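Local coordinates for inactive glucansucrase (Lactobacillus reuteri, PDB 5JBD), which is an inactive glucansucrase of glycosyl hydrolase family 70, built round a TIM-type barrel and holding a calcium ion, at residues H669-I674 against A731-A736; S679-S682 against D688-M691; T222-N225 against N229-S232. One frame throughout, in Å; residues are numbered along the deposited sequence.

In the fold
Followed from the N terminus, the chain first closes contact 3, a short loop with three residues between its segments, in the long loop that runs from strand 193-197 to strand 242-244. Much later, segment 669-674 opens contact 1. Before that contact closes at A731-A736, the chain makes contact 2 in full, so contact 2 nests within contact 1. These two touch, through I674 CG2 against F689 CZ and Y671 CE1 against M691 CE, and tie helices 670-676, 678-683 and 727-739 to strand 688-691 of the parallel barrel sheet. Contact 3 lies apart, its centre about 40 Å from that of contact 1 and 36 Å from that of contact 2.

Contact 1: residues H669-I674 against A731-A736; sequences HAYNVI and ANTIAA
T733 meets both Y671 and I674 through the two branches of its side chain. With chi1 at -57°, its OG1 stands beside its own backbone N and points at Y671 O, while its CG2 lies anti to that N, where it touches I674 CG2 and also lies beside the same carbonyl oxygen of Y671. OG1 comes to 2.6 Å from Y671 O and also lies within hydrogen-bonding range of E729 O, one turn earlier in its own helix. The same OG1 lies 3.4 Å from Y671 CB, at the root of the tyrosine side chain and oblique to its ring. On the methyl side, T733 CG2 is 3.5 Å from I674 CG2, tighter than an ordinary van der Waals contact, and 3.8 Å from I674 CB. I674 offers this branch because its CG1 is placed beside the backbone N (chi1 -68°), leaving CG2 anti to that N; the two side chains cross at about a right angle.

The backbones that carry these groups are neighbouring outer helices of a TIM-type barrel. Helix 670-676 belongs to the crossover from strand 652-654 to strand 688-691, and helix 727-739 to the next, from 688-691 to 743-748. Their short segments run nearly parallel, at 22° with axes 8.8 Å apart, and Y671 CA and T733 CA are separated by 5.8 Å.

Beyond its CB, Y671 leads away from the opposing segment, and its side chain packs on A694, Y724, L730 and M691. E729 adds a polar link at the start of helix 670-676, where its carboxylate accepts hydrogen bonds from ND1 of the N-cap residue H669 and from N672 ND2, which also bonds to V666 O.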
ATOM      1  N   HIS A 669      18.942   7.211  10.139  1.00 31.01           N
ATOM      2  CA  HIS A 669      17.516   7.446   9.933  1.00 29.80           C
ATOM      3  C   HIS A 669      17.338   8.171   8.607  1.00 28.48           C
ATOM      4  O   HIS A 669      17.987   9.182   8.363  1.00 29.87           O
ATOM      5  CB  HIS A 669      16.920   8.322  11.041  1.00 30.43           C
ATOM      6  CG  HIS A 669      16.754   7.627  12.360  1.00 31.99           C
ATOM      7  ND1 HIS A 669      16.090   8.208  13.419  1.00 31.83           N
ATOM      8  CD2 HIS A 669      17.160   6.410  12.793  1.00 32.02           C
ATOM      9  CE1 HIS A 669      16.076   7.374  14.441  1.00 32.54           C
ATOM     10  NE2 HIS A 669      16.717   6.273  14.085  1.00 33.86           N
ATOM     11  N   ALA A 670      16.457   7.662   7.760  1.00 27.87           N
ATOM     12  CA  ALA A 670      16.216   8.294   6.462  1.00 28.71           C
ATOM     13  C   ALA A 670      15.924   9.793   6.614  1.00 27.53           C
ATOM     14  O   ALA A 670      16.426  10.599   5.830  1.00 27.69           O
ATOM     15  CB  ALA A 670      15.077   7.590   5.726  1.00 28.24           C
ATOM     16  N   TYR A 671      15.163  10.174   7.649  1.00 27.52           N
ATOM     17  CA  TYR A 671      14.838  11.589   7.846  1.00 26.75           C
ATOM     18  C   TYR A 671      16.095  12.435   7.992  1.00 27.48           C
ATOM     19  O   TYR A 671      16.203  13.493   7.374  1.00 28.54           O
ATOM     20  CB  TYR A 671      13.883  11.805   9.035  1.00 27.40           C
ATOM     21  CG  TYR A 671      12.467  11.238   8.865  1.00 26.21           C
ATOM     22  CD1 TYR A 671      11.868  11.115   7.610  1.00 26.34           C
ATOM     23  CD2 TYR A 671      11.742  10.809   9.969  1.00 26.63           C
ATOM     24  CE1 TYR A 671      10.600  10.571   7.463  1.00 25.29           C
ATOM     25  CE2 TYR A 671      10.468  10.284   9.836  1.00 27.31           C
ATOM     26  CZ  TYR A 671       9.892  10.180   8.565  1.00 25.47           C
ATOM     27  OH  TYR A 671       8.639   9.653   8.414  1.00 25.27           O
ATOM     28  N   ASN A 672      17.069  11.946   8.757  1.00 27.01           N
ATOM     29  CA  ASN A 672      18.313  12.690   8.968  1.00 28.69           C
ATOM     30  C   ASN A 672      19.202  12.725   7.731  1.00 27.95           C
ATOM     31  O   ASN A 672      19.793  13.764   7.412  1.00 27.63           O
ATOM     32  CB  ASN A 672      19.063  12.141  10.192  1.00 29.08           C
ATOM     33  CG  ASN A 672      18.264  12.323  11.482  1.00 30.18           C
ATOM     34  OD1 ASN A 672      17.432  13.236  11.584  1.00 31.95           O
ATOM     35  ND2 ASN A 672      18.474  11.446  12.447  1.00 30.16           N
ATOM     36  N   VAL A 673      19.290  11.594   7.041  1.00 27.88           N
ATOM     37  CA  VAL A 673      20.051  11.521   5.788  1.00 28.51           C
ATOM     38  C   VAL A 673      19.439  12.465   4.743  1.00 26.70           C
ATOM     39  O   VAL A 673      20.168  13.204   4.077  1.00 27.48           O
ATOM     40  CB  VAL A 673      20.146  10.066   5.254  1.00 29.58           C
ATOM     41  CG1 VAL A 673      20.904  10.024   3.929  1.00 29.61           C
ATOM     42  CG2 VAL A 673      20.806   9.166   6.294  1.00 31.17           C
ATOM     43  N   ILE A 674      18.109  12.482   4.634  1.00 27.21           N
ATOM     44  CA  ILE A 674      17.414  13.370   3.673  1.00 27.29           C
ATOM     45  C   ILE A 674      17.717  14.851   3.965  1.00 28.94           C
ATOM     46  O   ILE A 674      18.086  15.604   3.055  1.00 29.78           O
ATOM     47  CB  ILE A 674      15.890  13.091   3.624  1.00 26.74           C
ATOM     48  CG1 ILE A 674      15.614  11.714   3.016  1.00 27.42           C
ATOM     49  CG2 ILE A 674      15.143  14.160   2.824  1.00 25.99           C
ATOM     50  CD1 ILE A 674      14.258  11.117   3.339  1.00 27.13           C
ATOM     51  N   ALA A 731       9.710  16.646  10.872  1.00 26.81           N
ATOM     52  CA  ALA A 731       9.435  18.082  10.759  1.00 27.17           C
ATOM     53  C   ALA A 731      10.672  18.903  10.384  1.00 27.96           C
ATOM     54  O   ALA A 731      10.579  19.829   9.567  1.00 27.48           O
ATOM     55  CB  ALA A 731       8.819  18.618  12.043  1.00 27.29           C
ATOM     56  N   ASN A 732      11.823  18.576  10.980  1.00 28.31           N
ATOM     57  CA  ASN A 732      13.085  19.228  10.609  1.00 28.72           C
ATOM     58  C   ASN A 732      13.493  18.897   9.176  1.00 28.46           C
ATOM     59  O   ASN A 732      14.004  19.759   8.472  1.00 28.88           O
ATOM     60  CB  ASN A 732      14.216  18.842  11.570  1.00 31.46           C
ATOM     61  CG  ASN A 732      14.146  19.594  12.887  1.00 32.63           C
ATOM     62  OD1 ASN A 732      13.714  20.762  12.959  1.00 33.27           O
ATOM     63  ND2 ASN A 732      14.571  18.935  13.937  1.00 33.66           N
ATOM     64  N   THR A 733      13.235  17.659   8.745  1.00 27.19           N
ATOM     65  CA  THR A 733      13.524  17.240   7.370  1.00 27.92           C
ATOM     66  C   THR A 733      12.668  18.001   6.355  1.00 27.84           C
ATOM     67  O   THR A 733      13.183  18.483   5.344  1.00 27.09           O
ATOM     68  CB  THR A 733      13.347  15.716   7.209  1.00 28.26           C
ATOM     69  OG1 THR A 733      14.206  15.052   8.146  1.00 27.75           O
ATOM     70  CG2 THR A 733      13.689  15.259   5.795  1.00 28.93           C
ATOM     71  N   ILE A 734      11.372  18.141   6.646  1.00 27.42           N
ATOM     72  CA  ILE A 734      10.478  18.910   5.768  1.00 27.16           C
ATOM     73  C   ILE A 734      10.974  20.357   5.645  1.00 27.32           C
ATOM     74  O   ILE A 734      11.012  20.917   4.539  1.00 27.28           O
ATOM     75  CB  ILE A 734       9.015  18.852   6.243  1.00 26.93           C
ATOM     76  CG1 ILE A 734       8.481  17.428   6.082  1.00 26.78           C
ATOM     77  CG2 ILE A 734       8.142  19.824   5.443  1.00 28.81           C
ATOM     78  CD1 ILE A 734       7.199  17.154   6.820  1.00 27.72           C
ATOM     79  N   ALA A 735      11.365  20.946   6.773  1.00 28.37           N
ATOM     80  CA  ALA A 735      11.883  22.330   6.796  1.00 29.91           C
ATOM     81  C   ALA A 735      13.162  22.473   5.976  1.00 29.69           C
ATOM     82  O   ALA A 735      13.330  23.458   5.250  1.00 27.12           O
ATOM     83  CB  ALA A 735      12.120  22.792   8.219  1.00 31.10           C
ATOM     84  N   ALA A 736      14.052  21.484   6.095  1.00 30.11           N
ATOM     85  CA  ALA A 736      15.290  21.466   5.305  1.00 29.60           C
ATOM     86  C   ALA A 736      15.014  21.387   3.797  1.00 28.08           C
ATOM     87  O   ALA A 736      15.641  22.098   3.017  1.00 27.01           O
ATOM     88  CB  ALA A 736      16.192  20.317   5.747  1.00 30.92           C
TER

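Contact 2: residues S679-S682 against D688-M691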
ATOM      1  N   SER A 679      20.221  19.859  -0.369  1.00 33.27           N
ATOM      2  CA  SER A 679      20.758  20.616  -1.513  1.00 34.72           C
ATOM      3  C   SER A 679      20.981  19.742  -2.749  1.00 33.27           C
ATOM      4  O   SER A 679      20.813  20.218  -3.867  1.00 32.96           O
ATOM      5  CB  SER A 679      22.083  21.315  -1.157  1.00 37.43           C
ATOM      6  OG  SER A 679      21.874  22.372  -0.243  1.00 40.72           O
ATOM      7  N   LEU A 680      21.358  18.479  -2.536  1.00 31.96           N
ATOM      8  CA  LEU A 680      21.485  17.511  -3.631  1.00 32.66           C
ATOM      9  C   LEU A 680      20.176  17.375  -4.407  1.00 29.29           C
ATOM     10  O   LEU A 680      20.175  17.440  -5.638  1.00 27.34           O
ATOM     11  CB  LEU A 680      21.937  16.129  -3.117  1.00 32.37           C
ATOM     12  CG  LEU A 680      22.052  15.010  -4.173  1.00 33.91           C
ATOM     13  CD1 LEU A 680      22.990  15.408  -5.320  1.00 35.05           C
ATOM     14  CD2 LEU A 680      22.508  13.717  -3.525  1.00 32.78           C
ATOM     15  N   PHE A 681      19.055  17.221  -3.697  1.00 28.00           N
ATOM     16  CA  PHE A 681      17.762  17.011  -4.385  1.00 26.96           C
ATOM     17  C   PHE A 681      17.397  18.224  -5.253  1.00 26.12           C
ATOM     18  O   PHE A 681      16.899  18.078  -6.379  1.00 25.63           O
ATOM     19  CB  PHE A 681      16.643  16.686  -3.385  1.00 27.22           C
ATOM     20  CG  PHE A 681      16.938  15.497  -2.502  1.00 27.40           C
ATOM     21  CD1 PHE A 681      17.121  14.238  -3.050  1.00 27.30           C
ATOM     22  CD2 PHE A 681      17.036  15.640  -1.127  1.00 27.39           C
ATOM     23  CE1 PHE A 681      17.405  13.142  -2.248  1.00 26.67           C
ATOM     24  CE2 PHE A 681      17.308  14.548  -0.311  1.00 28.15           C
ATOM     25  CZ  PHE A 681      17.497  13.292  -0.876  1.00 28.32           C
ATOM     26  N   SER A 682      17.644  19.421  -4.710  1.00 27.77           N
ATOM     27  CA  SER A 682      17.519  20.671  -5.468  1.00 28.71           C
ATOM     28  C   SER A 682      18.438  20.700  -6.701  1.00 29.39           C
ATOM     29  O   SER A 682      17.994  21.040  -7.804  1.00 30.66           O
ATOM     30  CB  SER A 682      17.850  21.871  -4.576  1.00 29.23           C
ATOM     31  OG  SER A 682      17.707  23.074  -5.308  1.00 32.01           O
ATOM     32  N   ASP A 688       9.345  18.269  -6.132  1.00 21.75           N
ATOM     33  CA  ASP A 688       8.290  17.706  -5.304  1.00 22.42           C
ATOM     34  C   ASP A 688       8.757  16.384  -4.710  1.00 21.98           C
ATOM     35  O   ASP A 688       9.052  15.435  -5.444  1.00 20.70           O
ATOM     36  CB  ASP A 688       7.032  17.522  -6.149  1.00 22.51           C
ATOM     37  CG  ASP A 688       6.373  18.853  -6.482  1.00 22.65           C
ATOM     38  OD1 ASP A 688       5.626  19.387  -5.624  1.00 21.10           O
ATOM     39  OD2 ASP A 688       6.647  19.381  -7.594  1.00 21.42           O
ATOM     40  N   PHE A 689       8.819  16.336  -3.383  1.00 21.90           N
ATOM     41  CA  PHE A 689       9.429  15.217  -2.639  1.00 21.58           C
ATOM     42  C   PHE A 689       8.323  14.363  -2.040  1.00 21.93           C
ATOM     43  O   PHE A 689       7.618  14.801  -1.116  1.00 21.46           O
ATOM     44  CB  PHE A 689      10.366  15.788  -1.567  1.00 22.16           C
ATOM     45  CG  PHE A 689      11.450  14.836  -1.101  1.00 23.44           C
ATOM     46  CD1 PHE A 689      11.248  14.026  -0.001  1.00 24.25           C
ATOM     47  CD2 PHE A 689      12.683  14.787  -1.746  1.00 23.99           C
ATOM     48  CE1 PHE A 689      12.240  13.162   0.439  1.00 24.72           C
ATOM     49  CE2 PHE A 689      13.689  13.928  -1.306  1.00 24.07           C
ATOM     50  CZ  PHE A 689      13.463  13.116  -0.215  1.00 24.54           C
ATOM     51  N   TRP A 690       8.150  13.152  -2.572  1.00 21.38           N
ATOM     52  CA  TRP A 690       7.157  12.201  -2.088  1.00 21.15           C
ATOM     53  C   TRP A 690       7.781  11.416  -0.930  1.00 23.58           C
ATOM     54  O   TRP A 690       8.725  10.621  -1.115  1.00 23.58           O
ATOM     55  CB  TRP A 690       6.657  11.301  -3.232  1.00 20.80           C
ATOM     56  CG  TRP A 690       5.913  10.043  -2.901  1.00 21.12           C
ATOM     57  CD1 TRP A 690       5.334   9.694  -1.713  1.00 23.06           C
ATOM     58  CD2 TRP A 690       5.677   8.945  -3.789  1.00 21.75           C
ATOM     59  NE1 TRP A 690       4.755   8.453  -1.804  1.00 22.85           N
ATOM     60  CE2 TRP A 690       4.952   7.964  -3.065  1.00 23.77           C
ATOM     61  CE3 TRP A 690       6.006   8.690  -5.124  1.00 21.42           C
ATOM     62  CZ2 TRP A 690       4.565   6.740  -3.632  1.00 23.18           C
ATOM     63  CZ3 TRP A 690       5.615   7.481  -5.692  1.00 22.11           C
ATOM     64  CH2 TRP A 690       4.891   6.527  -4.951  1.00 22.96           C
ATOM     65  N   MET A 691       7.233  11.640   0.261  1.00 24.50           N
ATOM     66  CA  MET A 691       7.674  10.955   1.478  1.00 26.13           C
ATOM     67  C   MET A 691       6.810   9.733   1.766  1.00 25.33           C
ATOM     68  O   MET A 691       5.590   9.751   1.582  1.00 23.04           O
ATOM     69  CB  MET A 691       7.660  11.907   2.672  1.00 28.29           C
ATOM     70  CG  MET A 691       8.532  13.130   2.441  1.00 30.27           C
ATOM     71  SD  MET A 691       9.237  13.915   3.903  1.00 31.69           S
ATOM     72  CE  MET A 691      10.397  12.631   4.359  1.00 30.87           C
TER
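F681 and F689 form a T-shaped aromatic pair, with the edge of F689 directed at the face of F681. The ring centroids are 4.9 Å apart and the planes stand at 65°, somewhat short of perpendicular. One atom does most of the touching: F689 CE2 sits 3.6 Å above the F681 plane, over the ring centre. Its central position is borne out by near-equal distances to all six ring carbons, the shortest including F681 CD2 at 3.8 Å. The neighbouring corner, F689 CZ, is the other point of approach, 4.1 Å from F681 CZ. Torsions account for the meeting: F681 turns CG beside its backbone N (chi1 -56°), while F689 holds CG roughly anti to its own (chi1 -157°), and both CB atoms face the opposing segment.

The pair joins an outer helix of a TIM-type barrel to the strand it leads into. Helix 678-683 lies in the crossover that ends in strand 688-691, and the two phenylalanines span a separation of 8.7 Å between F681 CA and F689 CA.

Further packing surrounds the pair. L737 of helix 727-739 touches both rings, and M691 CG lies in plane at the edge of the F689 ring. From the preceding helix, the carbonyl oxygen I674 O lies against the ring carbon F681 CE2 at 3.6 Å.

Hydrogen bonds hold the strand in its sheet. Those of the backbone join D688 and W690 to strand 652-654 and its approach, and F689 to K743 and Q745 of strand 743-748, consistent with an inner place in the parallel sheet. The side chain of D688 bonds to Q745 and H650, and W690 NE1 bonds to D747 OD2, in keeping with the strand alternation that gives F689 and M691 to the helix layer.

Contact 3: residues T222-N225 against N229-S232; sequences TINN and NNNS
N225 and N230 meet in an asparagine-rich surface loop between strands 193-197 and 242-244, where the chain doubles back on itself; the side chain of N225 is about 13 Å from the bound calcium ion, whose ligands include E237 and D243 further along the chain. The direct bond between the segments runs from N230 N to N225 OD1, 3.0 Å long. It is fairly straight, 157° at the hydrogen, and approaches in the carbonyl plane with a C=O...N angle of 152°. N225 reaches there because its CG is roughly anti to its backbone N (chi1 -157°), and ND2 of the same amide bonds to N220 O, so both ends of the amide are held, which should define its flip and restrict its rotation.

Alongside, N224 CB packs 3.6 Å from N230 ND2, while the N224 amide nitrogen turns elsewhere, to G326 O and D233 OD2. A water bridges the two segments, donating to N224 O, at 2.8 Å, and to N229 OD1, also at 2.8 Å.

Within 229-232, N230 OD1 takes two donors from one face of its amide plane, S232 N at 3.2 Å and S232 OG at 2.8 Å. Acceptance from the backbone N two residues on makes N230 the head of an Asx turn, here reinforced by the serine hydroxyl.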
ATOM      1  N   THR A 222     -16.263   3.724  -6.732  1.00 24.22           N
ATOM      2  CA  THR A 222     -14.872   3.951  -7.075  1.00 23.05           C
ATOM      3  C   THR A 222     -14.793   4.514  -8.482  1.00 23.16           C
ATOM      4  O   THR A 222     -15.540   4.083  -9.364  1.00 23.03           O
ATOM      5  CB  THR A 222     -14.108   2.629  -7.046  1.00 23.57           C
ATOM      6  OG1 THR A 222     -14.857   1.611  -7.745  1.00 24.22           O
ATOM      7  CG2 THR A 222     -13.898   2.184  -5.576  1.00 23.51           C
ATOM      8  N   ILE A 223     -13.904   5.489  -8.669  1.00 22.80           N
ATOM      9  CA  ILE A 223     -13.654   6.124  -9.984  1.00 24.56           C
ATOM     10  C   ILE A 223     -14.975   6.638 -10.587  1.00 25.00           C
ATOM     11  O   ILE A 223     -15.718   7.353  -9.877  1.00 24.58           O
ATOM     12  CB  ILE A 223     -12.823   5.214 -10.942  1.00 23.76           C
ATOM     13  CG1 ILE A 223     -11.768   4.411 -10.189  1.00 24.38           C
ATOM     14  CG2 ILE A 223     -12.123   6.065 -11.994  1.00 24.16           C
ATOM     15  CD1 ILE A 223     -10.876   3.577 -11.087  1.00 25.20           C
ATOM     16  N   ASN A 224     -15.324   6.249 -11.825  1.00 23.86           N
ATOM     17  CA  ASN A 224     -16.575   6.703 -12.444  1.00 23.95           C
ATOM     18  C   ASN A 224     -17.848   6.071 -11.874  1.00 24.51           C
ATOM     19  O   ASN A 224     -18.940   6.503 -12.228  1.00 24.63           O
ATOM     20  CB  ASN A 224     -16.530   6.547 -13.966  1.00 24.57           C
ATOM     21  CG  ASN A 224     -15.396   7.357 -14.590  1.00 24.01           C
ATOM     22  OD1 ASN A 224     -15.454   8.588 -14.608  1.00 24.12           O
ATOM     23  ND2 ASN A 224     -14.345   6.679 -15.037  1.00 22.79           N
ATOM     24  N   ASN A 225     -17.736   5.097 -10.964  1.00 24.93           N
ATOM     25  CA  ASN A 225     -18.928   4.549 -10.287  1.00 26.53           C
ATOM     26  C   ASN A 225     -19.280   5.252  -8.962  1.00 25.85           C
ATOM     27  O   ASN A 225     -20.065   4.728  -8.172  1.00 24.97           O
ATOM     28  CB  ASN A 225     -18.792   3.042 -10.066  1.00 27.14           C
ATOM     29  CG  ASN A 225     -20.140   2.354  -9.895  1.00 28.77           C
ATOM     30  OD1 ASN A 225     -21.112   2.683 -10.573  1.00 29.01           O
ATOM     31  ND2 ASN A 225     -20.214   1.431  -8.951  1.00 28.89           N
ATOM     32  N   ASN A 229     -23.891   4.357 -10.846  1.00 30.64           N
ATOM     33  CA  ASN A 229     -24.553   4.135 -12.137  1.00 32.19           C
ATOM     34  C   ASN A 229     -23.593   4.075 -13.339  1.00 30.84           C
ATOM     35  O   ASN A 229     -23.989   4.332 -14.466  1.00 32.74           O
ATOM     36  CB  ASN A 229     -25.637   5.209 -12.355  1.00 34.74           C
ATOM     37  CG  ASN A 229     -25.060   6.595 -12.596  1.00 36.79           C
ATOM     38  OD1 ASN A 229     -23.860   6.833 -12.441  1.00 36.32           O
ATOM     39  ND2 ASN A 229     -25.920   7.520 -12.985  1.00 39.81           N
ATOM     40  N   ASN A 230     -22.328   3.768 -13.096  1.00 29.67           N
ATOM     41  CA  ASN A 230     -21.356   3.631 -14.181  1.00 27.13           C
ATOM     42  C   ASN A 230     -20.185   2.808 -13.690  1.00 25.99           C
ATOM     43  O   ASN A 230     -19.147   3.350 -13.259  1.00 25.34           O
ATOM     44  CB  ASN A 230     -20.901   5.002 -14.685  1.00 27.58           C
ATOM     45  CG  ASN A 230     -19.844   4.908 -15.776  1.00 28.32           C
ATOM     46  OD1 ASN A 230     -19.494   3.807 -16.241  1.00 29.50           O
ATOM     47  ND2 ASN A 230     -19.321   6.058 -16.186  1.00 26.93           N
ATOM     48  N   ASN A 231     -20.353   1.495 -13.751  1.00 25.35           N
ATOM     49  CA  ASN A 231     -19.285   0.581 -13.355  1.00 25.82           C
ATOM     50  C   ASN A 231     -18.397   0.161 -14.535  1.00 26.26           C
ATOM     51  O   ASN A 231     -17.938  -0.981 -14.600  1.00 26.78           O
ATOM     52  CB  ASN A 231     -19.844  -0.668 -12.671  1.00 25.70           C
ATOM     53  CG  ASN A 231     -18.750  -1.467 -11.997  1.00 25.20           C
ATOM     54  OD1 ASN A 231     -17.764  -0.887 -11.560  1.00 24.45           O
ATOM     55  ND2 ASN A 231     -18.896  -2.780 -11.930  1.00 25.67           N
ATOM     56  N   SER A 232     -18.119   1.084 -15.447  1.00 25.76           N
ATOM     57  CA  SER A 232     -17.279   0.754 -16.601  1.00 27.21           C
ATOM     58  C   SER A 232     -15.827   0.449 -16.204  1.00 27.48           C
ATOM     59  O   SER A 232     -15.146  -0.288 -16.925  1.00 26.39           O
ATOM     60  CB  SER A 232     -17.349   1.859 -17.662  1.00 26.37           C
ATOM     61  OG  SER A 232     -16.982   3.113 -17.129  1.00 28.19           O
TER
HETATM   62  O   HOH W   1     -21.428   6.775 -10.983  1.00 33.89           O